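Local coordinates for protein beta-glucosidase (Saccharopolyspora erythraea D, PDB 5M6G) that probably hydrolyses terminal, non-reducing beta-D-glucosyl residues with release of beta-D-glucose, acting as a two-domain glycosyl hydrolase of family 3, at residues S309-I314 with M340-H345; Q69-A74 with S87-G92; E321-D326 with E346-Y351; L286-Y291 with V328-N333. All blocks are in the same frame, centred on the assembly; numbering follows the deposited sequence.

Contact 1 of 4, residues S309-I314 with M340-H345; sequences SDYDAI and MMSSRH. With SOR (sorbitol), chain L.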
# COMPACT_ATOMS: atom_id res chain seq x y z
N SER A 309 16.05 0.56 0.17
CA SER A 309 15.87 -0.54 -0.76
C SER A 309 14.55 -1.27 -0.49
O SER A 309 13.93 -1.11 0.56
CB SER A 309 17.03 -1.54 -0.67
OG SER A 309 16.82 -2.49 0.37
N ASP A 310 14.13 -2.09 -1.47
CA ASP A 310 13.07 -3.06 -1.20
C ASP A 310 13.68 -4.27 -0.51
O ASP A 310 14.90 -4.37 -0.30
CB ASP A 310 12.34 -3.44 -2.49
CG ASP A 310 10.87 -3.85 -2.25
OD1 ASP A 310 10.55 -4.35 -1.14
OD2 ASP A 310 10.04 -3.66 -3.17
N TYR A 311 12.81 -5.21 -0.15
CA TYR A 311 13.12 -6.29 0.79
C TYR A 311 14.01 -7.33 0.13
O TYR A 311 13.61 -7.96 -0.84
CB TYR A 311 11.79 -6.90 1.24
CG TYR A 311 11.81 -7.91 2.36
CD1 TYR A 311 11.87 -9.27 2.09
CD2 TYR A 311 11.68 -7.51 3.69
CE1 TYR A 311 11.84 -10.21 3.13
CE2 TYR A 311 11.65 -8.43 4.73
CZ TYR A 311 11.73 -9.78 4.44
OH TYR A 311 11.69 -10.69 5.48
N ASP A 312 15.23 -7.50 0.68
CA ASP A 312 16.25 -8.37 0.08
C ASP A 312 16.42 -8.07 -1.41
O ASP A 312 16.64 -8.96 -2.23
CB ASP A 312 15.94 -9.86 0.29
CG ASP A 312 16.06 -10.29 1.74
OD1 ASP A 312 16.75 -9.60 2.52
OD2 ASP A 312 15.45 -11.32 2.11
N ALA A 313 16.33 -6.79 -1.77
CA ALA A 313 16.38 -6.40 -3.17
C ALA A 313 17.79 -6.51 -3.76
O ALA A 313 17.94 -6.81 -4.95
CB ALA A 313 15.87 -4.98 -3.35
N ILE A 314 18.83 -6.24 -2.96
CA ILE A 314 20.18 -6.34 -3.51
C ILE A 314 20.52 -7.79 -3.82
O ILE A 314 21.31 -8.07 -4.72
CB ILE A 314 21.23 -5.72 -2.56
CG1 ILE A 314 21.33 -6.51 -1.25
CG2 ILE A 314 20.92 -4.26 -2.28
CD1 ILE A 314 22.51 -6.10 -0.40
N MET A 340 17.03 -2.84 3.29
CA MET A 340 16.00 -3.62 3.94
C MET A 340 16.31 -5.10 3.71
O MET A 340 16.39 -5.54 2.56
CB MET A 340 14.63 -3.26 3.37
CG MET A 340 13.46 -3.97 4.03
SD MET A 340 11.94 -3.70 3.07
CE MET A 340 11.79 -1.93 3.17
N MET A 341 16.49 -5.85 4.79
CA MET A 341 16.93 -7.23 4.67
C MET A 341 16.18 -8.12 5.66
O MET A 341 15.83 -7.68 6.76
CB MET A 341 18.45 -7.35 4.87
CG MET A 341 18.94 -6.91 6.25
SD MET A 341 20.75 -6.73 6.21
CE MET A 341 20.93 -5.22 5.24
N SER A 342 15.96 -9.37 5.25
CA SER A 342 15.24 -10.34 6.07
C SER A 342 16.12 -10.97 7.14
O SER A 342 15.59 -11.54 8.10
CB SER A 342 14.66 -11.46 5.20
OG SER A 342 15.68 -12.17 4.51
N SER A 343 17.44 -10.88 6.98
CA SER A 343 18.42 -11.46 7.88
C SER A 343 19.80 -11.08 7.34
O SER A 343 19.89 -10.31 6.38
CB SER A 343 18.29 -12.98 7.95
OG SER A 343 18.52 -13.54 6.66
N ARG A 344 20.85 -11.62 7.95
CA ARG A 344 22.23 -11.45 7.49
C ARG A 344 22.76 -10.03 7.69
O ARG A 344 23.62 -9.57 6.95
CB ARG A 344 22.38 -11.87 6.02
CG ARG A 344 22.26 -13.37 5.77
CD ARG A 344 21.63 -13.62 4.40
NE ARG A 344 20.28 -13.04 4.34
CZ ARG A 344 19.77 -12.48 3.25
NH1 ARG A 344 18.55 -11.96 3.27
NH2 ARG A 344 20.49 -12.43 2.13
N HIS A 345 22.26 -9.32 8.71
CA HIS A 345 22.71 -7.96 8.98
C HIS A 345 24.21 -7.89 9.26
O HIS A 345 24.90 -6.97 8.81
CB HIS A 345 21.92 -7.37 10.14
CG HIS A 345 21.75 -8.31 11.29
ND1 HIS A 345 20.87 -9.37 11.25
CD2 HIS A 345 22.35 -8.37 12.50
CE1 HIS A 345 20.93 -10.04 12.39
NE2 HIS A 345 21.82 -9.45 13.17
C1 SOR L . 6.94 -3.22 -0.87
C2 SOR L . 6.83 -3.58 0.60
C3 SOR L . 7.67 -4.82 0.88
C4 SOR L . 7.33 -5.44 2.23
C5 SOR L . 7.69 -6.92 2.32
C6 SOR L . 6.99 -7.51 3.55
O1 SOR L . 5.82 -2.47 -1.28
O2 SOR L . 7.28 -2.50 1.40
O3 SOR L . 9.03 -4.45 0.85
O4 SOR L . 7.99 -4.72 3.26
O5 SOR L . 7.32 -7.64 1.15
O6 SOR L . 6.95 -8.91 3.47

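Contact 2 of 4, residues Q69-A74 with S87-G92; sequences QVERKA and SVLSGG. With SOR (sorbitol), chain L.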
# COMPACT_ATOMS: atom_id res chain seq x y z
N GLN A 69 18.35 -1.97 7.80
CA GLN A 69 17.00 -2.18 8.32
C GLN A 69 16.73 -3.67 8.28
O GLN A 69 16.65 -4.26 7.19
CB GLN A 69 15.95 -1.40 7.52
CG GLN A 69 14.52 -1.58 8.08
CD GLN A 69 13.51 -0.91 7.19
OE1 GLN A 69 13.26 -1.36 6.08
NE2 GLN A 69 12.95 0.20 7.66
N VAL A 70 16.62 -4.29 9.46
CA VAL A 70 16.51 -5.74 9.57
C VAL A 70 15.10 -6.11 9.99
O VAL A 70 14.47 -5.42 10.80
CB VAL A 70 17.57 -6.32 10.53
CG1 VAL A 70 17.36 -5.88 12.00
CG2 VAL A 70 17.62 -7.83 10.41
N GLU A 71 14.59 -7.21 9.43
CA GLU A 71 13.26 -7.68 9.77
C GLU A 71 13.28 -8.30 11.16
O GLU A 71 14.21 -9.01 11.53
CB GLU A 71 12.80 -8.71 8.72
CG GLU A 71 11.29 -8.73 8.47
CD GLU A 71 10.52 -9.43 9.57
OE1 GLU A 71 11.02 -10.44 10.11
OE2 GLU A 71 9.40 -8.97 9.89
N ARG A 72 12.23 -8.01 11.94
CA ARG A 72 12.26 -8.28 13.38
C ARG A 72 12.50 -9.76 13.70
O ARG A 72 13.08 -10.07 14.74
CB ARG A 72 10.96 -7.81 14.03
CG ARG A 72 9.73 -8.42 13.35
CD ARG A 72 8.45 -8.20 14.15
NE ARG A 72 8.39 -9.01 15.36
CZ ARG A 72 7.93 -10.26 15.39
NH1 ARG A 72 7.51 -10.83 14.28
NH2 ARG A 72 7.90 -10.94 16.54
N LYS A 73 12.05 -10.68 12.84
CA LYS A 73 12.27 -12.09 13.13
C LYS A 73 13.75 -12.46 13.14
O LYS A 73 14.12 -13.47 13.75
CB LYS A 73 11.52 -12.97 12.12
CG LYS A 73 10.00 -12.96 12.29
CD LYS A 73 9.32 -14.01 11.40
CE LYS A 73 9.55 -13.73 9.92
NZ LYS A 73 8.83 -12.49 9.48
N ALA A 74 14.60 -11.68 12.48
CA ALA A 74 16.02 -12.00 12.39
C ALA A 74 16.84 -11.43 13.54
O ALA A 74 17.97 -11.90 13.76
CB ALA A 74 16.61 -11.49 11.08
N SER A 87 17.64 0.47 11.92
CA SER A 87 16.21 0.35 11.73
C SER A 87 15.78 -1.10 11.83
O SER A 87 16.57 -2.01 11.56
CB SER A 87 15.79 0.93 10.37
OG SER A 87 14.39 0.86 10.20
N VAL A 88 14.52 -1.30 12.20
CA VAL A 88 13.86 -2.60 12.15
C VAL A 88 12.55 -2.42 11.41
O VAL A 88 11.95 -1.33 11.43
CB VAL A 88 13.64 -3.18 13.57
CG1 VAL A 88 12.85 -4.48 13.53
CG2 VAL A 88 14.99 -3.40 14.27
N LEU A 89 12.10 -3.47 10.72
CA LEU A 89 10.78 -3.47 10.11
C LEU A 89 10.03 -4.73 10.51
O LEU A 89 10.61 -5.74 10.90
CB LEU A 89 10.80 -3.39 8.56
CG LEU A 89 11.11 -4.67 7.77
CD1 LEU A 89 10.43 -4.67 6.40
CD2 LEU A 89 12.61 -4.87 7.59
N SER A 90 8.70 -4.63 10.44
CA SER A 90 7.85 -5.81 10.37
C SER A 90 7.50 -6.01 8.91
O SER A 90 6.93 -5.12 8.28
CB SER A 90 6.57 -5.64 11.20
OG SER A 90 6.82 -5.87 12.57
N GLY A 91 7.88 -7.16 8.35
CA GLY A 91 7.34 -7.54 7.07
C GLY A 91 5.85 -7.81 7.19
O GLY A 91 5.28 -7.83 8.28
N GLY A 92 5.20 -8.00 6.04
CA GLY A 92 3.79 -8.34 6.04
C GLY A 92 3.52 -9.57 6.89
O GLY A 92 4.18 -10.60 6.73
C1 SOR L . 6.94 -3.22 -0.87
C2 SOR L . 6.83 -3.58 0.60
C3 SOR L . 7.67 -4.82 0.88
C4 SOR L . 7.33 -5.44 2.23
C5 SOR L . 7.69 -6.92 2.32
C6 SOR L . 6.99 -7.51 3.55
O1 SOR L . 5.82 -2.47 -1.28
O2 SOR L . 7.28 -2.50 1.40
O3 SOR L . 9.03 -4.45 0.85
O4 SOR L . 7.99 -4.72 3.26
O5 SOR L . 7.32 -7.64 1.15
O6 SOR L . 6.95 -8.91 3.47

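Contact 3 of 4, residues E321-D326 with E346-Y351; sequences EDFTPD and EKFIDY. With MG (magnesium ion), chain B.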
# COMPACT_ATOMS: atom_id res chain seq x y z
N GLU A 321 20.20 -16.38 -5.19
CA GLU A 321 19.84 -16.14 -3.80
C GLU A 321 20.99 -15.49 -3.04
O GLU A 321 22.16 -15.59 -3.43
CB GLU A 321 19.45 -17.44 -3.10
CG GLU A 321 18.05 -17.91 -3.40
CD GLU A 321 17.64 -19.06 -2.51
OE1 GLU A 321 18.28 -19.26 -1.46
OE2 GLU A 321 16.68 -19.79 -2.85
N ASP A 322 20.64 -14.79 -1.97
CA ASP A 322 21.58 -14.12 -1.07
C ASP A 322 22.29 -12.96 -1.77
O ASP A 322 22.18 -12.79 -2.99
CB ASP A 322 22.60 -15.13 -0.53
CG ASP A 322 23.07 -14.78 0.87
OD1 ASP A 322 22.90 -13.61 1.28
OD2 ASP A 322 23.59 -15.67 1.57
N PHE A 323 23.00 -12.13 -1.00
CA PHE A 323 23.72 -11.00 -1.57
C PHE A 323 25.22 -11.26 -1.51
O PHE A 323 25.72 -11.87 -0.56
CB PHE A 323 23.35 -9.68 -0.87
CG PHE A 323 23.56 -9.65 0.62
CD1 PHE A 323 24.82 -9.42 1.16
CD2 PHE A 323 22.48 -9.80 1.48
CE1 PHE A 323 25.00 -9.37 2.54
CE2 PHE A 323 22.66 -9.75 2.86
CZ PHE A 323 23.92 -9.54 3.39
N THR A 324 25.91 -10.84 -2.55
CA THR A 324 27.36 -10.95 -2.65
C THR A 324 28.01 -9.60 -2.35
O THR A 324 27.33 -8.57 -2.31
CB THR A 324 27.76 -11.41 -4.05
OG1 THR A 324 27.39 -10.41 -5.00
CG2 THR A 324 27.12 -12.74 -4.39
N PRO A 325 29.33 -9.57 -2.16
CA PRO A 325 29.99 -8.26 -2.03
C PRO A 325 29.78 -7.37 -3.24
O PRO A 325 29.67 -6.15 -3.08
CB PRO A 325 31.47 -8.64 -1.86
CG PRO A 325 31.43 -9.98 -1.23
CD PRO A 325 30.24 -10.68 -1.85
N ASP A 326 29.71 -7.96 -4.44
CA ASP A 326 29.45 -7.19 -5.65
C ASP A 326 28.08 -6.52 -5.60
O ASP A 326 27.91 -5.38 -6.07
CB ASP A 326 29.52 -8.09 -6.89
CG ASP A 326 30.92 -8.58 -7.19
OD1 ASP A 326 31.90 -8.02 -6.63
OD2 ASP A 326 31.05 -9.52 -7.99
N GLU A 346 24.73 -8.86 10.02
CA GLU A 346 26.16 -8.85 10.31
C GLU A 346 26.97 -9.06 9.05
O GLU A 346 28.03 -8.44 8.87
CB GLU A 346 26.49 -9.92 11.35
CG GLU A 346 27.95 -9.91 11.79
CD GLU A 346 28.18 -10.82 12.98
OE1 GLU A 346 27.20 -11.42 13.46
OE2 GLU A 346 29.34 -10.92 13.45
N LYS A 347 26.49 -9.92 8.14
CA LYS A 347 27.22 -10.11 6.89
C LYS A 347 27.16 -8.86 6.03
O LYS A 347 28.16 -8.50 5.41
CB LYS A 347 26.67 -11.31 6.13
CG LYS A 347 27.41 -11.55 4.81
CD LYS A 347 26.99 -12.85 4.17
CE LYS A 347 25.56 -12.77 3.68
NZ LYS A 347 25.21 -13.95 2.86
N PHE A 348 26.01 -8.18 5.99
CA PHE A 348 25.95 -6.93 5.23
C PHE A 348 26.96 -5.92 5.76
O PHE A 348 27.70 -5.30 4.99
CB PHE A 348 24.53 -6.34 5.28
CG PHE A 348 24.40 -5.05 4.52
CD1 PHE A 348 24.16 -5.06 3.15
CD2 PHE A 348 24.55 -3.83 5.15
CE1 PHE A 348 24.07 -3.89 2.44
CE2 PHE A 348 24.45 -2.65 4.45
CZ PHE A 348 24.21 -2.68 3.08
N ILE A 349 27.01 -5.76 7.09
CA ILE A 349 27.93 -4.79 7.68
C ILE A 349 29.37 -5.16 7.36
O ILE A 349 30.18 -4.30 6.98
CB ILE A 349 27.68 -4.66 9.19
CG1 ILE A 349 26.31 -4.01 9.44
CG2 ILE A 349 28.80 -3.86 9.83
CD1 ILE A 349 25.83 -4.12 10.87
N ASP A 350 29.72 -6.45 7.49
CA ASP A 350 31.08 -6.90 7.19
C ASP A 350 31.44 -6.64 5.74
O ASP A 350 32.53 -6.14 5.44
CB ASP A 350 31.24 -8.38 7.53
CG ASP A 350 31.28 -8.64 9.03
OD1 ASP A 350 31.48 -7.67 9.80
OD2 ASP A 350 31.13 -9.80 9.45
N TYR A 351 30.53 -6.98 4.81
CA TYR A 351 30.78 -6.74 3.40
C TYR A 351 30.99 -5.26 3.12
O TYR A 351 31.91 -4.87 2.40
CB TYR A 351 29.63 -7.27 2.54
CG TYR A 351 29.62 -8.76 2.30
CD1 TYR A 351 30.62 -9.59 2.81
CD2 TYR A 351 28.59 -9.35 1.57
CE1 TYR A 351 30.59 -10.96 2.59
CE2 TYR A 351 28.56 -10.72 1.35
CZ TYR A 351 29.56 -11.51 1.85
OH TYR A 351 29.51 -12.87 1.62
MG MG B . 22.40 -12.42 -5.38
O HOH W 1 23.77 -14.15 -4.89

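Contact 4 of 4, residues L286-Y291 with V328-N333; sequences LHASTY and VRASVN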
# COMPACT_ATOMS: atom_id res chain seq x y z
N LEU A 286 16.88 -1.53 -11.10
CA LEU A 286 16.75 -0.23 -10.45
C LEU A 286 17.69 -0.11 -9.26
O LEU A 286 18.29 0.95 -9.04
CB LEU A 286 15.30 0.02 -10.03
CG LEU A 286 14.53 1.01 -10.92
CD1 LEU A 286 15.05 2.45 -10.79
CD2 LEU A 286 14.55 0.57 -12.38
N HIS A 287 17.88 -1.20 -8.50
CA HIS A 287 18.75 -1.17 -7.33
C HIS A 287 20.23 -1.04 -7.67
O HIS A 287 21.05 -0.89 -6.76
CB HIS A 287 18.52 -2.41 -6.48
CG HIS A 287 17.33 -2.28 -5.58
ND1 HIS A 287 16.03 -2.36 -6.05
CD2 HIS A 287 17.23 -2.01 -4.26
CE1 HIS A 287 15.19 -2.17 -5.05
NE2 HIS A 287 15.90 -1.95 -3.95
N ALA A 288 20.61 -1.07 -8.95
CA ALA A 288 21.98 -0.76 -9.34
C ALA A 288 22.06 0.48 -10.22
O ALA A 288 23.14 0.77 -10.75
CB ALA A 288 22.63 -1.95 -10.06
N SER A 289 20.96 1.22 -10.38
CA SER A 289 20.92 2.32 -11.35
C SER A 289 21.42 3.59 -10.70
O SER A 289 20.65 4.37 -10.12
CB SER A 289 19.51 2.50 -11.91
OG SER A 289 19.49 3.62 -12.79
N THR A 290 22.73 3.82 -10.80
CA THR A 290 23.28 5.10 -10.36
C THR A 290 22.57 6.26 -11.05
O THR A 290 22.30 7.30 -10.43
CB THR A 290 24.78 5.13 -10.63
OG1 THR A 290 25.40 3.97 -10.07
CG2 THR A 290 25.42 6.37 -10.01
N TYR A 291 22.24 6.10 -12.33
CA TYR A 291 21.61 7.18 -13.07
C TYR A 291 20.25 7.53 -12.47
O TYR A 291 19.99 8.69 -12.12
CB TYR A 291 21.48 6.83 -14.56
CG TYR A 291 20.73 7.88 -15.34
CD1 TYR A 291 21.25 9.16 -15.48
CD2 TYR A 291 19.49 7.61 -15.92
CE1 TYR A 291 20.57 10.14 -16.17
CE2 TYR A 291 18.80 8.58 -16.63
CZ TYR A 291 19.35 9.85 -16.75
OH TYR A 291 18.67 10.83 -17.45
N VAL A 328 26.33 -5.71 -2.83
CA VAL A 328 26.44 -4.63 -1.85
C VAL A 328 27.07 -3.40 -2.50
O VAL A 328 26.52 -2.30 -2.44
CB VAL A 328 27.24 -5.10 -0.63
CG1 VAL A 328 27.45 -3.95 0.36
CG2 VAL A 328 26.53 -6.28 0.05
N ARG A 329 28.23 -3.58 -3.14
CA ARG A 329 28.93 -2.46 -3.77
C ARG A 329 28.04 -1.76 -4.80
O ARG A 329 27.90 -0.53 -4.78
CB ARG A 329 30.22 -2.95 -4.44
CG ARG A 329 30.98 -1.89 -5.25
CD ARG A 329 32.14 -2.53 -6.05
NE ARG A 329 32.66 -3.68 -5.31
CZ ARG A 329 32.66 -4.93 -5.75
NH1 ARG A 329 32.19 -5.21 -6.97
NH2 ARG A 329 33.13 -5.90 -4.98
N ALA A 330 27.43 -2.53 -5.70
CA ALA A 330 26.66 -1.92 -6.79
C ALA A 330 25.50 -1.11 -6.25
O ALA A 330 25.19 -0.02 -6.77
CB ALA A 330 26.15 -3.00 -7.74
N SER A 331 24.84 -1.60 -5.20
CA SER A 331 23.63 -0.94 -4.74
C SER A 331 23.94 0.27 -3.85
O SER A 331 23.30 1.31 -3.97
CB SER A 331 22.75 -1.93 -3.99
OG SER A 331 21.42 -1.43 -3.91
N VAL A 332 24.93 0.14 -2.97
CA VAL A 332 25.35 1.31 -2.21
C VAL A 332 25.84 2.41 -3.15
O VAL A 332 25.50 3.59 -2.97
CB VAL A 332 26.43 0.93 -1.17
CG1 VAL A 332 26.94 2.17 -0.45
CG2 VAL A 332 25.88 -0.08 -0.14
N ASN A 333 26.65 2.06 -4.15
CA ASN A 333 27.15 3.10 -5.05
C ASN A 333 26.07 3.63 -5.97
O ASN A 333 26.21 4.74 -6.50
CB ASN A 333 28.34 2.58 -5.88
CG ASN A 333 29.63 2.54 -5.06
OD1 ASN A 333 29.79 3.29 -4.11
ND2 ASN A 333 30.55 1.65 -5.44
O HOH W 2 25.78 0.76 -9.39

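Contact 1 of 4, residues S309-I314 with M340-H345
Met340 runs extended through its first two torsions (chi1 -177°), which carries SD to Tyr311, and the bend at chi3 turns CE off that line, near Ser309 O; Asp312 holds CG opposite its own carbonyl carbon (chi1 -69°), and that swings the carboxylate over to Ser342. Met340 SD sits at the edge of the Tyr311 ring, in its plane and 5.2 Å from the ring centroid. This is a Met-aromatic contact in which the side chains cross at about a right angle, Met340 SD also lying 3.6 Å from Tyr311 CA. The carboxylate grips one residue twice: Asp312 OD1 accepts Ser342 N at 2.9 Å from its syn side, and Asp312 OD2 takes Ser342 OG at 2.6 Å through its syn lone pair. Arg344 NH1 adds a salt bridge to Asp312 OD1 at 3.1 Å, but the bond is weak, and the carboxylate and guanidinium planes stand 76° apart; the stronger partner of Arg344 is Asp322, met through NH2, which also pairs with Asp315. With an alanine in place of Asp312, Ser342 N and OG would probably lose their acceptors and Arg344 one of its counter-charges. Asp312 N bonds to Met340 O (3.0 Å), and Met340 N donates to the Ser309 hydroxyl, which goes on to Asp310 O. Facing the pocket, sorbitol O3 donates to Asp310 OD1 at 2.5 Å, an oxygen that also accepts Tyr311 N. The loop after strand 306-308 is thus fastened to strand 339-341, which pairs through Met341 with strand 68-71, while Ile314 rests on helix 325-334.

Contact 2 of 4, residues Q69-A74 with S87-G92
Gln69 to Glu71 and Ser87 to Leu89 are the paired parallel strands of a beta-alpha-beta unit whose crossover carries helix 77-82; their short axes diverge by 36°. The pairing is Gln69 with Ser87, Val70 with Val88 and Glu71 with Leu89. Val70 N bonds to Ser87 O, Leu89 N returns to Val70 O at 3.1 Å, and Arg72 N reaches Leu89 O. On one face Val70 and Val88 lie side by side, CG1 of the first 4.1 Å from CG2 of the second. On the other, the extended Gln69 chain (chi1 -179°) carries its amide past Ser87, so that Gln69 NE2 donates in the amide plane to Ser87 OG at 3.0 Å; that hydroxyl also bonds to Ile125 O on the next strand. Both strands belong to the parallel sheet of the N-terminal domain, of the TIM-barrel clan, with strand 339-341 beyond 68-71 and strand 125-128 beyond 87-90. Leu89 crosses Gln69 at about a right angle, its CD2 packing 3.6 Å from Glu71 CA. A bend at chi2 brings the Glu71 carboxylate to the strand ends, where OE2 takes Gly91 N at 2.8 Å on its anti lone pair and is shared with Ser94 OG. Glu71 OE1 meanwhile receives Lys73 N and Lys73 NZ from opposite faces of the carboxylate. Arg72 CD passes 3.3 Å from Ser90 OG, a hydroxyl held by Tyr126, while the Arg72 guanidinium goes to Ser94. Gly92 N lies 3.1 Å from sorbitol C6, and Gly91 CA is 3.5 Å from the same carbon.

Contact 3 of 4, residues E321-D326 with E346-Y351
Phe323 and Phe348 form the buried, tightly packed part of this contact, whereas the Asp322-Lys347 pair and the Pro325-Tyr351 rim are partly exposed. Phe323 CZ packs 3.8 Å from Phe348 CB, so the phenyl group is wedged against helix 345-357. Tyr351 CD2 lies at the rim of the Phe323 ring, near its plane and 3.7 Å from Phe323 CE1; the two rings meet obliquely, their planes 87° apart, without forming a stack. Pro325 CG lies over the centre of the Tyr351 ring, 3.8 Å from the centroid, a CH-pi contact; the opposite face is covered toward its rim by Lys347 CG of the same helix. An alanine at Tyr351 is likely to leave Pro325 and Phe323 facing a gap. On the more open side Lys347, bent at chi3 (68°), slides back over Phe323 and sets NZ 4.7 Å from the ring centroid and 13° off its normal, a cation-pi geometry. The same NZ makes a salt bridge to Asp322 OD2 at 2.7 Å and a weak bond to OD1, the oxygen that also pairs with Arg344. Asp322 O binds magnesium at 2.4 Å, alongside Asp315, Asp318, Gln320, Glu327 and a water. Lys347 and Arg344 would therefore be expected to offset the carboxylate's charge close to the cation, while the carbonyl of the same residue serves the metal.

Contact 4 of 4, residues L286-Y291 with V328-N333
The imidazole of His287 turns its edge to helix 325-334: Ser331 OG lies near the ring plane, with His287 CB 4.0 Å from Ser331 OG. The flat amide of Asn333 leads away to Arg360 O. Of the ring nitrogens, NE2 bonds to Asp310 N, of the sorbitol pocket, and ND1 weakly to Ser277 O. Between the segments the bond that counts is Ser331 OG to His287 O, 2.9 Å long, with the donor tilted 15° from the carbonyl plane. Ser331 reaches it because OG stands nearly opposite its own backbone N (chi1 -162°), and the same carbonyl oxygen takes a CA-H...O contact from Ser331 CA at 3.3 Å. In fold terms, a 3-10 turn, 286-288, leads into helix 290-300 of the N-terminal barrel domain, with Ser289 both the centre of an inverse gamma turn and the N-cap of that helix, its OG bonded to Leu292 N. This turn packs on the side of helix 325-334, and the fit is sparse: 203 Å² is buried, and Ala288 CB meets Ala330 CB at 4.3 Å. One water bridges the two segments, donating to Ala330 O at 2.8 Å and to Ala288 O at 3.0 Å; its link to Thr290 OG1 is long and weak. Thr290 OG1 comes no nearer than 3.7 Å to Asn333 O.

Overall arrangement
Contacts 1 and 2, centres 9 Å apart, meet through strands 339-341 and 68-71, neighbours in one parallel sheet, and both touch sorbitol: Met341 N meets Gln69 O at 2.9 Å, and Met341 O meets Glu71 N at 3.0 Å. Contact 3 lies about 10 Å from contact 1, centre to centre, and Arg344 NH2 joins them by a salt bridge to Asp322 OD1 (2.8 Å), linking the turn after strand 339-341 to the magnesium-binding loop. Contact 4 shares helix 325-334 with contact 3, Val328 CG2 packing 3.8 Å from Phe323 CD1. It reaches the pocket indirectly, through His287 NE2 and Asp310 N, 3.1 Å apart. Contacts 2 and 4 do not touch; their centres are about 22 Å apart.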